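Local atomic coordinates of spermidine N(1)-acetyltransferase (Thermoplasma acidophilum, PDB entry 3K9U), a protein that transfers an acetyl group from acetyl-CoA to polyamines such as spermidine, releasing CoA and the acetylated product and protecting the cell against polyamine toxicity. Residues E48-L51 with N52-V55; E38-R42 with E43-K47; H100-I103 with G104-L107; E110-K113 with I114-K117. All coordinates share one frame; numbering follows the deposited sequence.

Interaction 1: E48-L51 with N52-V55; sequences EKLL and NEIV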
loop_
_atom_site.group_PDB
_atom_site.type_symbol
_atom_site.label_atom_id
_atom_site.label_comp_id
_atom_site.label_asym_id
_atom_site.label_seq_id
_atom_site.Cartn_x
_atom_site.Cartn_y
_atom_site.Cartn_z
ATOM N N GLU A 48 -3.324 0.231 -28.993
ATOM C CA GLU A 48 -3.199 1.161 -30.101
ATOM C C GLU A 48 -3.226 2.603 -29.583
ATOM O O GLU A 48 -2.394 3.427 -29.963
ATOM C CB GLU A 48 -4.290 0.941 -31.136
ATOM C CG GLU A 48 -4.119 -0.305 -31.955
ATOM C CD GLU A 48 -4.251 -1.574 -31.130
ATOM O OE1 GLU A 48 -5.047 -1.581 -30.173
ATOM O OE2 GLU A 48 -3.552 -2.557 -31.438
ATOM N N LYS A 49 -4.156 2.883 -28.683
ATOM C CA LYS A 49 -4.340 4.217 -28.156
ATOM C C LYS A 49 -3.117 4.661 -27.368
ATOM O O LYS A 49 -2.628 5.779 -27.587
ATOM C CB LYS A 49 -5.596 4.290 -27.294
ATOM C CG LYS A 49 -5.973 5.717 -26.833
ATOM C CD LYS A 49 -7.454 5.776 -26.317
ATOM C CE LYS A 49 -8.189 7.047 -26.819
ATOM N NZ LYS A 49 -8.302 7.192 -28.346
ATOM N N LEU A 50 -2.611 3.805 -26.466
ATOM C CA LEU A 50 -1.387 4.156 -25.707
ATOM C C LEU A 50 -0.136 4.349 -26.589
ATOM O O LEU A 50 0.659 5.257 -26.357
ATOM C CB LEU A 50 -1.039 3.099 -24.653
ATOM C CG LEU A 50 -1.840 3.122 -23.371
ATOM C CD1 LEU A 50 -1.338 1.974 -22.487
ATOM C CD2 LEU A 50 -1.753 4.539 -22.675
ATOM N N LEU A 51 0.054 3.461 -27.558
ATOM C CA LEU A 51 1.157 3.585 -28.496
ATOM C C LEU A 51 1.205 4.985 -29.141
ATOM O O LEU A 51 2.256 5.639 -29.194
ATOM C CB LEU A 51 1.023 2.530 -29.597
ATOM C CG LEU A 51 1.725 1.202 -29.374
ATOM C CD1 LEU A 51 1.396 0.176 -30.526
ATOM C CD2 LEU A 51 3.248 1.458 -29.244
ATOM N N ASN A 52 0.051 5.419 -29.643
ATOM C CA ASN A 52 -0.073 6.731 -30.264
ATOM C C ASN A 52 0.302 7.811 -29.266
ATOM O O ASN A 52 1.027 8.749 -29.622
ATOM C CB ASN A 52 -1.490 6.951 -30.805
ATOM C CG ASN A 52 -1.635 8.243 -31.594
ATOM O OD1 ASN A 52 -0.868 8.522 -32.529
ATOM N ND2 ASN A 52 -2.652 9.027 -31.248
ATOM N N GLU A 53 -0.146 7.663 -28.012
ATOM C CA GLU A 53 0.166 8.673 -26.983
ATOM C C GLU A 53 1.644 8.697 -26.640
ATOM O O GLU A 53 2.230 9.763 -26.492
ATOM C CB GLU A 53 -0.639 8.457 -25.706
ATOM C CG GLU A 53 -2.133 8.815 -25.840
ATOM C CD GLU A 53 -2.977 8.199 -24.702
ATOM O OE1 GLU A 53 -2.465 7.325 -23.981
ATOM O OE2 GLU A 53 -4.143 8.571 -24.530
ATOM N N ILE A 54 2.236 7.504 -26.523
ATOM C CA ILE A 54 3.664 7.383 -26.273
ATOM C C ILE A 54 4.446 8.034 -27.413
ATOM O O ILE A 54 5.387 8.783 -27.134
ATOM C CB ILE A 54 4.077 5.893 -26.077
ATOM C CG1 ILE A 54 3.480 5.327 -24.773
ATOM C CG2 ILE A 54 5.592 5.712 -26.080
ATOM C CD1 ILE A 54 3.753 3.801 -24.574
ATOM N N VAL A 55 4.071 7.779 -28.681
ATOM C CA VAL A 55 4.811 8.362 -29.813
ATOM C C VAL A 55 4.680 9.879 -29.854
ATOM O O VAL A 55 5.666 10.571 -30.090
ATOM C CB VAL A 55 4.438 7.756 -31.199
ATOM C CG1 VAL A 55 5.214 8.477 -32.380
ATOM C CG2 VAL A 55 4.729 6.260 -31.208
#

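Interaction 2: E38-R42 with E43-K47; sequences ESWIR and EKYSK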
loop_
_atom_site.group_PDB
_atom_site.type_symbol
_atom_site.label_atom_id
_atom_site.label_comp_id
_atom_site.label_asym_id
_atom_site.label_seq_id
_atom_site.Cartn_x
_atom_site.Cartn_y
_atom_site.Cartn_z
ATOM N N GLU A 38 -13.243 -1.700 -15.832
ATOM C CA GLU A 38 -12.795 -2.555 -16.939
ATOM C C GLU A 38 -13.016 -1.871 -18.293
ATOM O O GLU A 38 -12.168 -1.957 -19.163
ATOM C CB GLU A 38 -13.480 -3.928 -16.934
ATOM C CG GLU A 38 -12.716 -5.052 -17.755
ATOM C CD GLU A 38 -13.199 -5.265 -19.232
ATOM O OE1 GLU A 38 -14.311 -4.819 -19.599
ATOM O OE2 GLU A 38 -12.476 -5.913 -20.041
ATOM N N SER A 39 -14.139 -1.179 -18.468
ATOM C CA SER A 39 -14.358 -0.430 -19.706
ATOM C C SER A 39 -13.307 0.656 -19.851
ATOM O O SER A 39 -12.739 0.845 -20.937
ATOM C CB SER A 39 -15.774 0.156 -19.788
ATOM O OG SER A 39 -16.751 -0.882 -19.994
ATOM N N TRP A 40 -12.999 1.333 -18.759
ATOM C CA TRP A 40 -11.988 2.374 -18.812
ATOM C C TRP A 40 -10.600 1.802 -19.230
ATOM O O TRP A 40 -9.969 2.327 -20.154
ATOM C CB TRP A 40 -11.918 3.131 -17.497
ATOM C CG TRP A 40 -11.072 4.373 -17.594
ATOM C CD1 TRP A 40 -9.710 4.451 -17.498
ATOM C CD2 TRP A 40 -11.536 5.705 -17.795
ATOM N NE1 TRP A 40 -9.298 5.753 -17.617
ATOM C CE2 TRP A 40 -10.398 6.547 -17.805
ATOM C CE3 TRP A 40 -12.810 6.279 -17.948
ATOM C CZ2 TRP A 40 -10.490 7.941 -17.977
ATOM C CZ3 TRP A 40 -12.908 7.668 -18.112
ATOM C CH2 TRP A 40 -11.745 8.484 -18.123
ATOM N N ILE A 41 -10.160 0.714 -18.595
ATOM C CA ILE A 41 -8.893 0.095 -18.977
ATOM C C ILE A 41 -8.925 -0.382 -20.448
ATOM O O ILE A 41 -8.008 -0.106 -21.204
ATOM C CB ILE A 41 -8.511 -1.093 -18.053
ATOM C CG1 ILE A 41 -8.332 -0.638 -16.592
ATOM C CG2 ILE A 41 -7.248 -1.842 -18.572
ATOM C CD1 ILE A 41 -7.449 0.597 -16.378
ATOM N N ARG A 42 -9.995 -1.061 -20.849
ATOM C CA ARG A 42 -10.104 -1.592 -22.197
ATOM C C ARG A 42 -10.034 -0.462 -23.252
ATOM O O ARG A 42 -9.444 -0.639 -24.312
ATOM C CB ARG A 42 -11.430 -2.346 -22.339
ATOM C CG ARG A 42 -11.605 -3.094 -23.682
ATOM C CD ARG A 42 -13.087 -3.319 -24.086
ATOM N NE ARG A 42 -13.876 -3.811 -22.966
ATOM C CZ ARG A 42 -14.880 -3.160 -22.371
ATOM N NH1 ARG A 42 -15.304 -1.973 -22.807
ATOM N NH2 ARG A 42 -15.493 -3.728 -21.335
ATOM N N GLU A 43 -10.612 0.702 -22.949
ATOM C CA GLU A 43 -10.724 1.771 -23.941
ATOM C C GLU A 43 -9.555 2.768 -23.884
ATOM O O GLU A 43 -8.906 3.049 -24.899
ATOM C CB GLU A 43 -12.081 2.456 -23.788
ATOM C CG GLU A 43 -13.244 1.448 -24.033
ATOM C CD GLU A 43 -14.605 2.098 -24.281
ATOM O OE1 GLU A 43 -15.066 2.877 -23.418
ATOM O OE2 GLU A 43 -15.215 1.833 -25.344
ATOM N N LYS A 44 -9.251 3.263 -22.695
ATOM C CA LYS A 44 -8.224 4.263 -22.546
ATOM C C LYS A 44 -6.863 3.631 -22.579
ATOM O O LYS A 44 -5.928 4.265 -23.004
ATOM C CB LYS A 44 -8.394 5.053 -21.246
ATOM C CG LYS A 44 -9.333 6.238 -21.375
ATOM C CD LYS A 44 -10.752 5.859 -21.878
ATOM C CE LYS A 44 -11.795 6.920 -21.482
ATOM N NZ LYS A 44 -13.193 6.585 -21.943
ATOM N N TYR A 45 -6.753 2.365 -22.183
ATOM C CA TYR A 45 -5.458 1.698 -22.167
ATOM C C TYR A 45 -5.306 0.551 -23.191
ATOM O O TYR A 45 -4.520 -0.349 -22.999
ATOM C CB TYR A 45 -5.105 1.266 -20.719
ATOM C CG TYR A 45 -4.840 2.457 -19.808
ATOM C CD1 TYR A 45 -3.564 3.013 -19.707
ATOM C CD2 TYR A 45 -5.867 3.047 -19.074
ATOM C CE1 TYR A 45 -3.310 4.127 -18.889
ATOM C CE2 TYR A 45 -5.627 4.166 -18.257
ATOM C CZ TYR A 45 -4.340 4.700 -18.168
ATOM O OH TYR A 45 -4.086 5.814 -17.366
ATOM N N SER A 46 -6.017 0.609 -24.306
ATOM C CA SER A 46 -5.735 -0.283 -25.415
ATOM C C SER A 46 -4.294 -0.079 -25.905
ATOM O O SER A 46 -3.757 1.027 -25.816
ATOM C CB SER A 46 -6.691 0.002 -26.588
ATOM O OG SER A 46 -6.278 1.181 -27.257
ATOM N N LYS A 47 -3.695 -1.145 -26.440
ATOM C CA LYS A 47 -2.391 -1.061 -27.106
ATOM C C LYS A 47 -2.322 0.106 -28.136
ATOM O O LYS A 47 -1.364 0.868 -28.142
ATOM C CB LYS A 47 -2.054 -2.372 -27.827
ATOM C CG LYS A 47 -1.644 -3.497 -26.853
ATOM C CD LYS A 47 -1.161 -4.782 -27.570
ATOM C CE LYS A 47 -0.548 -5.782 -26.588
ATOM N NZ LYS A 47 -1.530 -6.654 -25.840
#

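Interaction 3: H100-I103 with G104-L107; sequences HKKI and GKTL. With NI (nickel (II) ion), chain D; ACO (acetyl coenzyme *a), chain G.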
loop_
_atom_site.group_PDB
_atom_site.type_symbol
_atom_site.label_atom_id
_atom_site.label_comp_id
_atom_site.label_asym_id
_atom_site.label_seq_id
_atom_site.Cartn_x
_atom_site.Cartn_y
_atom_site.Cartn_z
ATOM N N HIS A 100 3.189 5.116 -1.219
ATOM C CA HIS A 100 3.595 5.548 0.125
ATOM C C HIS A 100 5.113 5.430 0.353
ATOM O O HIS A 100 5.557 5.261 1.491
ATOM C CB HIS A 100 2.796 4.796 1.227
ATOM C CG HIS A 100 2.541 5.600 2.488
ATOM N ND1 HIS A 100 3.550 6.192 3.213
ATOM C CD2 HIS A 100 1.393 5.833 3.186
ATOM C CE1 HIS A 100 3.035 6.793 4.284
ATOM N NE2 HIS A 100 1.730 6.572 4.306
ATOM N N LYS A 101 5.906 5.538 -0.719
ATOM C CA LYS A 101 7.365 5.642 -0.563
ATOM C C LYS A 101 7.961 6.800 -1.330
ATOM O O LYS A 101 9.128 6.755 -1.660
ATOM C CB LYS A 101 8.074 4.358 -1.001
ATOM C CG LYS A 101 7.531 3.063 -0.397
ATOM C CD LYS A 101 7.800 1.898 -1.386
ATOM C CE LYS A 101 7.469 0.537 -0.797
ATOM N NZ LYS A 101 6.049 0.203 -0.975
ATOM N N LYS A 102 7.167 7.818 -1.640
ATOM C CA LYS A 102 7.666 9.046 -2.283
ATOM C C LYS A 102 8.047 8.878 -3.748
ATOM O O LYS A 102 8.688 9.777 -4.326
ATOM C CB LYS A 102 8.876 9.618 -1.566
ATOM C CG LYS A 102 8.830 9.635 -0.055
ATOM C CD LYS A 102 8.451 10.984 0.520
ATOM C CE LYS A 102 8.290 10.841 2.065
ATOM N NZ LYS A 102 8.165 12.167 2.717
ATOM N N ILE A 103 7.688 7.745 -4.360
ATOM C CA ILE A 103 7.901 7.568 -5.811
ATOM C C ILE A 103 6.974 8.513 -6.569
ATOM O O ILE A 103 7.327 9.070 -7.596
ATOM C CB ILE A 103 7.671 6.113 -6.251
ATOM C CG1 ILE A 103 8.646 5.172 -5.492
ATOM C CG2 ILE A 103 7.838 5.991 -7.767
ATOM C CD1 ILE A 103 8.304 3.672 -5.532
ATOM N N GLY A 104 5.786 8.721 -6.054
ATOM C CA GLY A 104 4.847 9.669 -6.679
ATOM C C GLY A 104 5.349 11.090 -6.561
ATOM O O GLY A 104 5.279 11.869 -7.505
ATOM N N LYS A 105 5.840 11.434 -5.381
ATOM C CA LYS A 105 6.451 12.717 -5.169
ATOM C C LYS A 105 7.609 12.902 -6.134
ATOM O O LYS A 105 7.810 13.999 -6.643
ATOM C CB LYS A 105 6.951 12.824 -3.740
ATOM C CG LYS A 105 7.358 14.236 -3.275
ATOM C CD LYS A 105 7.650 14.179 -1.749
ATOM C CE LYS A 105 7.718 15.545 -1.069
ATOM N NZ LYS A 105 6.393 16.178 -1.054
ATOM N N THR A 106 8.362 11.835 -6.387
ATOM C CA THR A 106 9.505 11.911 -7.278
ATOM C C THR A 106 9.081 12.176 -8.705
ATOM O O THR A 106 9.670 13.005 -9.373
ATOM C CB THR A 106 10.332 10.643 -7.219
ATOM O OG1 THR A 106 10.708 10.423 -5.863
ATOM C CG2 THR A 106 11.604 10.757 -8.086
ATOM N N LEU A 107 8.028 11.498 -9.153
ATOM C CA LEU A 107 7.465 11.758 -10.470
ATOM C C LEU A 107 7.011 13.216 -10.573
ATOM O O LEU A 107 7.388 13.916 -11.508
ATOM C CB LEU A 107 6.296 10.800 -10.784
ATOM C CG LEU A 107 6.716 9.430 -11.302
ATOM C CD1 LEU A 107 5.572 8.407 -11.209
ATOM C CD2 LEU A 107 7.219 9.527 -12.708
HETATM NI NI NI D . 0.238 7.373 5.471
HETATM N N1A ACO G . -2.794 4.549 1.449
HETATM C C2A ACO G . -3.299 5.734 1.868
HETATM N N3A ACO G . -2.739 6.914 1.545
HETATM C C4A ACO G . -1.658 6.984 0.747
HETATM C C5A ACO G . -1.091 5.723 0.273
HETATM C C6A ACO G . -1.739 4.460 0.663
HETATM N N6A ACO G . -1.262 3.254 0.266
HETATM N N7A ACO G . -0.046 6.036 -0.471
HETATM C C8A ACO G . 0.063 7.374 -0.466
HETATM N N9A ACO G . -0.913 7.960 0.242
HETATM C C1B ACO G . -1.028 9.441 0.445
HETATM C C2B ACO G . -1.074 9.882 1.909
HETATM O O2B ACO G . -1.757 11.154 2.062
HETATM C C3B ACO G . 0.368 10.048 2.288
HETATM O O3B ACO G . 0.526 10.958 3.393
HETATM P P3B ACO G . 0.624 10.297 4.884
HETATM O O7A ACO G . 2.014 9.807 4.919
HETATM O O8A ACO G . -0.438 9.204 4.884
HETATM O O9A ACO G . 0.296 11.513 5.735
HETATM C C4B ACO G . 1.034 10.467 0.991
HETATM O O4B ACO G . 0.136 10.096 -0.065
HETATM C C5B ACO G . 2.379 9.812 0.757
HETATM O O5B ACO G . 3.157 10.533 -0.210
HETATM P P1A ACO G . 4.012 9.759 -1.334
HETATM O O1A ACO G . 4.748 8.578 -0.716
HETATM O O2A ACO G . 4.805 10.757 -2.135
HETATM O O3A ACO G . 2.781 9.205 -2.239
HETATM P P2A ACO G . 2.965 8.076 -3.394
HETATM O O4A ACO G . 2.134 6.893 -2.955
HETATM O O5A ACO G . 4.433 7.915 -3.768
HETATM O O6A ACO G . 2.247 8.756 -4.638
HETATM C CBP ACO G . 0.031 8.626 -5.516
HETATM C CCP ACO G . 0.948 9.328 -4.529
HETATM C CDP ACO G . -1.340 9.270 -5.478
HETATM C CEP ACO G . 0.632 8.836 -6.903
HETATM C CAP ACO G . -0.051 7.113 -5.207
HETATM O OAP ACO G . -0.462 6.866 -3.856
HETATM C C9P ACO G . -0.967 6.360 -6.130
HETATM O O9P ACO G . -0.563 6.014 -7.226
HETATM N N8P ACO G . -2.185 6.139 -5.697
HETATM C C7P ACO G . -3.223 5.502 -6.477
HETATM C C6P ACO G . -3.591 6.221 -7.765
HETATM C C5P ACO G . -4.060 7.649 -7.591
HETATM O O5P ACO G . -4.837 7.982 -6.707
HETATM N N4P ACO G . -3.614 8.523 -8.497
HETATM C C3P ACO G . -4.080 9.907 -8.536
HETATM C C2P ACO G . -5.274 10.024 -9.472
HETATM S S1P ACO G . -5.720 11.705 -9.790
HETATM C C ACO G . -4.920 12.076 -11.234
HETATM O O ACO G . -4.333 11.177 -11.824
HETATM C CH3 ACO G . -4.955 13.480 -11.808
#

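Interaction 4: E110-K113 with I114-K117; sequences EAEK and IMKK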
loop_
_atom_site.group_PDB
_atom_site.type_symbol
_atom_site.label_atom_id
_atom_site.label_comp_id
_atom_site.label_asym_id
_atom_site.label_seq_id
_atom_site.Cartn_x
_atom_site.Cartn_y
_atom_site.Cartn_z
ATOM N N GLU A 110 10.010 15.614 -10.816
ATOM C CA GLU A 110 10.665 15.600 -12.122
ATOM C C GLU A 110 9.871 16.420 -13.114
ATOM O O GLU A 110 10.433 17.204 -13.879
ATOM C CB GLU A 110 10.832 14.170 -12.654
ATOM C CG GLU A 110 11.966 13.415 -11.998
ATOM C CD GLU A 110 13.312 14.096 -12.231
ATOM O OE1 GLU A 110 13.709 14.327 -13.405
ATOM O OE2 GLU A 110 13.951 14.419 -11.228
ATOM N N ALA A 111 8.558 16.252 -13.089
ATOM C CA ALA A 111 7.695 17.076 -13.933
ATOM C C ALA A 111 7.904 18.551 -13.613
ATOM O O ALA A 111 8.141 19.337 -14.519
ATOM C CB ALA A 111 6.225 16.701 -13.770
ATOM N N GLU A 112 7.839 18.924 -12.334
ATOM C CA GLU A 112 7.952 20.354 -11.945
ATOM C C GLU A 112 9.316 20.936 -12.283
ATOM O O GLU A 112 9.432 22.136 -12.536
ATOM C CB GLU A 112 7.699 20.554 -10.444
ATOM C CG GLU A 112 6.263 20.278 -10.040
ATOM C CD GLU A 112 6.008 20.372 -8.519
ATOM O OE1 GLU A 112 6.923 20.069 -7.717
ATOM O OE2 GLU A 112 4.868 20.728 -8.142
ATOM N N LYS A 113 10.348 20.096 -12.270
ATOM C CA LYS A 113 11.678 20.544 -12.682
ATOM C C LYS A 113 11.652 20.953 -14.168
ATOM O O LYS A 113 12.252 21.963 -14.552
ATOM C CB LYS A 113 12.722 19.448 -12.402
ATOM C CG LYS A 113 14.037 19.607 -13.152
ATOM C CD LYS A 113 15.100 18.655 -12.637
ATOM C CE LYS A 113 16.491 19.061 -13.199
ATOM N NZ LYS A 113 17.641 18.548 -12.365
ATOM N N ILE A 114 10.919 20.185 -14.985
ATOM C CA ILE A 114 10.779 20.485 -16.425
ATOM C C ILE A 114 9.893 21.713 -16.677
ATOM O O ILE A 114 10.222 22.545 -17.525
ATOM C CB ILE A 114 10.231 19.266 -17.211
ATOM C CG1 ILE A 114 11.255 18.123 -17.162
ATOM C CG2 ILE A 114 9.936 19.635 -18.637
ATOM C CD1 ILE A 114 10.672 16.815 -17.492
ATOM N N MET A 115 8.786 21.809 -15.941
ATOM C CA MET A 115 7.934 23.002 -15.930
ATOM C C MET A 115 8.740 24.249 -15.565
ATOM O O MET A 115 8.626 25.304 -16.212
ATOM C CB MET A 115 6.763 22.819 -14.945
ATOM C CG MET A 115 5.681 21.817 -15.456
ATOM S SD MET A 115 4.416 21.370 -14.236
ATOM C CE MET A 115 5.004 19.822 -13.596
ATOM N N LYS A 116 9.586 24.113 -14.550
ATOM C CA LYS A 116 10.426 25.236 -14.091
ATOM C C LYS A 116 11.329 25.772 -15.197
ATOM O O LYS A 116 11.386 26.976 -15.403
ATOM C CB LYS A 116 11.278 24.805 -12.909
ATOM C CG LYS A 116 12.038 25.915 -12.195
ATOM C CD LYS A 116 12.852 25.317 -11.026
ATOM C CE LYS A 116 12.968 26.275 -9.859
ATOM N NZ LYS A 116 13.653 27.491 -10.277
ATOM N N LYS A 117 12.030 24.889 -15.902
ATOM C CA LYS A 117 12.902 25.321 -17.005
ATOM C C LYS A 117 12.121 25.944 -18.183
ATOM O O LYS A 117 12.657 26.800 -18.903
ATOM C CB LYS A 117 13.837 24.186 -17.484
ATOM C CG LYS A 117 13.140 22.975 -18.134
ATOM C CD LYS A 117 14.092 22.117 -19.029
ATOM C CE LYS A 117 13.318 21.068 -19.874
ATOM N NZ LYS A 117 14.094 19.793 -20.107
#

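Interaction 1: E48-L51 with N52-V55
Glu53 lies back against the preceding turn, with one carboxylate oxygen on each of two neighbours. OE1 of Glu53 rests against a methyl group, 3.2 Å from CD2 of Leu50. OE2 of Glu53 faces the aliphatic part of Lys49, 4.1 Å from its CG. The charged ends of this second pair do not meet: NZ of Lys49 is 5.8 Å from OE2 of Glu53, because the lysine chain bends at its third and fourth torsions. CG of Glu53 is anti to the carbonyl carbon (chi1 -72°), and the extended chain beyond it carries the carboxylate back along the helix. There OE1 forms a salt bridge with Arg91 of strand 86-94. With an alanine at this position, Arg91 would probably lose this negative partner, and the methyl CD2 of Leu50 would be left less covered.

All eight residues belong to helix 47-59 of the GNAT fold, whose buried side packs against helix 13-27. Its regular backbone bonds fix the spacing, as with Ile54 N to Leu50 O at 2.8 Å and Val55 N to Leu51 O at 2.9 Å. CG1 of Ile54 also sits on the carbonyl oxygen of Leu50, at 3.2 Å. The buried side is set by Leu50, which packs on Leu13, Leu16 and Ile17 of helix 13-27 and on Tyr45. Leu51 reaches Leu13 and Ile10.

Interaction 2: E38-R42 with E43-K47
Lys44 lies over the indole of Trp40, one helical turn back. Its CB is 3.3 Å from the carbonyl oxygen of Trp40, which also accepts the backbone N-H of Lys44. A bend at the second torsion (chi2 57°) turns the chain onto the ring, and CG comes 3.7 Å from Trp40 CE2. CD passes over the same ring carbon. CE is 3.5 Å from the centroid of the Trp40 six-membered ring, 7° off the normal, a CH-pi contact. NZ ends over the same face, 4.3 Å from that centroid, in a cation-pi interaction. With a leucine in place of Trp40, the ammonium group would probably lose its aromatic partner and the lysine chain would be freer to turn.

Tyr45 comes to the indole edge, with CE2 4.1 Å from Trp40 NE1. Its CD2 meets CD1 of Ile41 at 4.0 Å. This is the C-terminal end of helix 34-44, and Tyr45 is the first residue to leave it. Ser46 caps helix 47-59 through OG and the backbone N of Lys49. On the side of helix 13-27, Trp24 stacks with Trp40, Ile41 packs on Arg21 and Trp24, and Tyr45 on Ala20. The Tyr45 hydroxyl is hydrogen-bonded to Arg91 of strand 86-94.

Interaction 3: H100-I103 with G104-L107
The imidazole of His100 has the ribose carbon C3B of acetyl-CoA over one face. At its edge NE2 binds the nickel ion at 2.1 Å. The same ion takes O8A of the coenzyme's 3'-phosphate at 2.0 Å, and NE2 of His100 from the second subunit. With one histidine from each subunit, the metal site lies between the two chains. The adenine is approached by CB of His100, 3.5 Å from N7A.

Backbone N-H groups hold the pyrophosphate. His100 N gives a nearly straight bond (174°) to O4A of the coenzyme at 2.7 Å. Lys102 N reaches O1A at 2.7 Å, and Gly104 N reaches O5A at 2.8 Å. Lys105 N adds a weak bond to O2A. Gly104 lies so close that a beta carbon on it would clash with the ester oxygen O6A.

Lys102 is the N-cap residue of helix 103-118. Its carbonyl oxygen is gripped twice by Thr106: by OG1 at 2.6 Å and by the backbone N from the opposite face of the carbonyl plane. The side chains of Lys102 and Lys105 run side by side, and NZ of Lys105 is hydrogen-bonded to Asn141. His100 and Lys102 both have positive phi, which curls the loop round the phosphates. The positive end of the helix dipole would probably favour these anions as well. This is the pyrophosphate-binding loop of the GNAT fold, leading from strand 86-94 into helix 103-118.

Interaction 4: E110-K113 with I114-K117
Met115 and Ala111 meet twice, through backbone and side chain. The N-H of Met115 goes to the carbonyl oxygen of Ala111 at 2.9 Å. Three more bonds of the same i to i+4 kind satisfy the neighbouring groups. Ile114 N bonds to Glu110 O at 3.2 Å, Lys116 N to Glu112 O at 2.8 Å, and Lys117 N to Lys113 O at 3.2 Å. The carbonyl oxygens of residues 110 to 113 are therefore all used within the helix.

Among the side chains, the carboxylate of Glu112 has two partners outside the turn. Its OE2 forms a salt bridge with Lys157 of strand 152-158 and a hydrogen bond with the hydroxyl of Tyr159. The aliphatic part of Glu112 is used differently: its CG is 3.8 Å from CE of Met115, where the two chains cross. The third torsion of Met115 (chi3 -98°) bends this methyl back onto the helix, where it packs tightly, 3.4 Å from CB of Ala111. Ile114 covers the oxygen of Glu110 with its CG1, at 3.5 Å. Lys113, Lys116 and Lys117 are exposed near the C-terminal end of the helix, where their positive charges probably offset the helix dipole.

Helix 103-118 is the crossover of the beta-alpha-beta unit between the parallel strands 86-94 and 122-128. Here its buried side lies on the sheet: Ala111 and Met115 pack on Leu80 of strand 73-83, while Glu110 touches Leu66 and Ile114 touches Leu64 of strand 63-70.

All four contacts are local, and they follow one another along the chain without nesting or crossing. None closes a long loop. Interaction 2 comes first, at the end of helix 34-44. Interaction 1 follows in helix 47-59, and the two touch: Leu50 CD1 is 3.7 Å from Tyr45 CD1. Glu53 and Tyr45 share Arg91 as a partner, which ties both helices to strand 86-94. Interaction 3 lies where the loop after that strand enters helix 103-118, on the opposite side of the chain's centre from interactions 1 and 2. Interaction 4 lies further along that helix, with its centre about 15 Å from that of interaction 3.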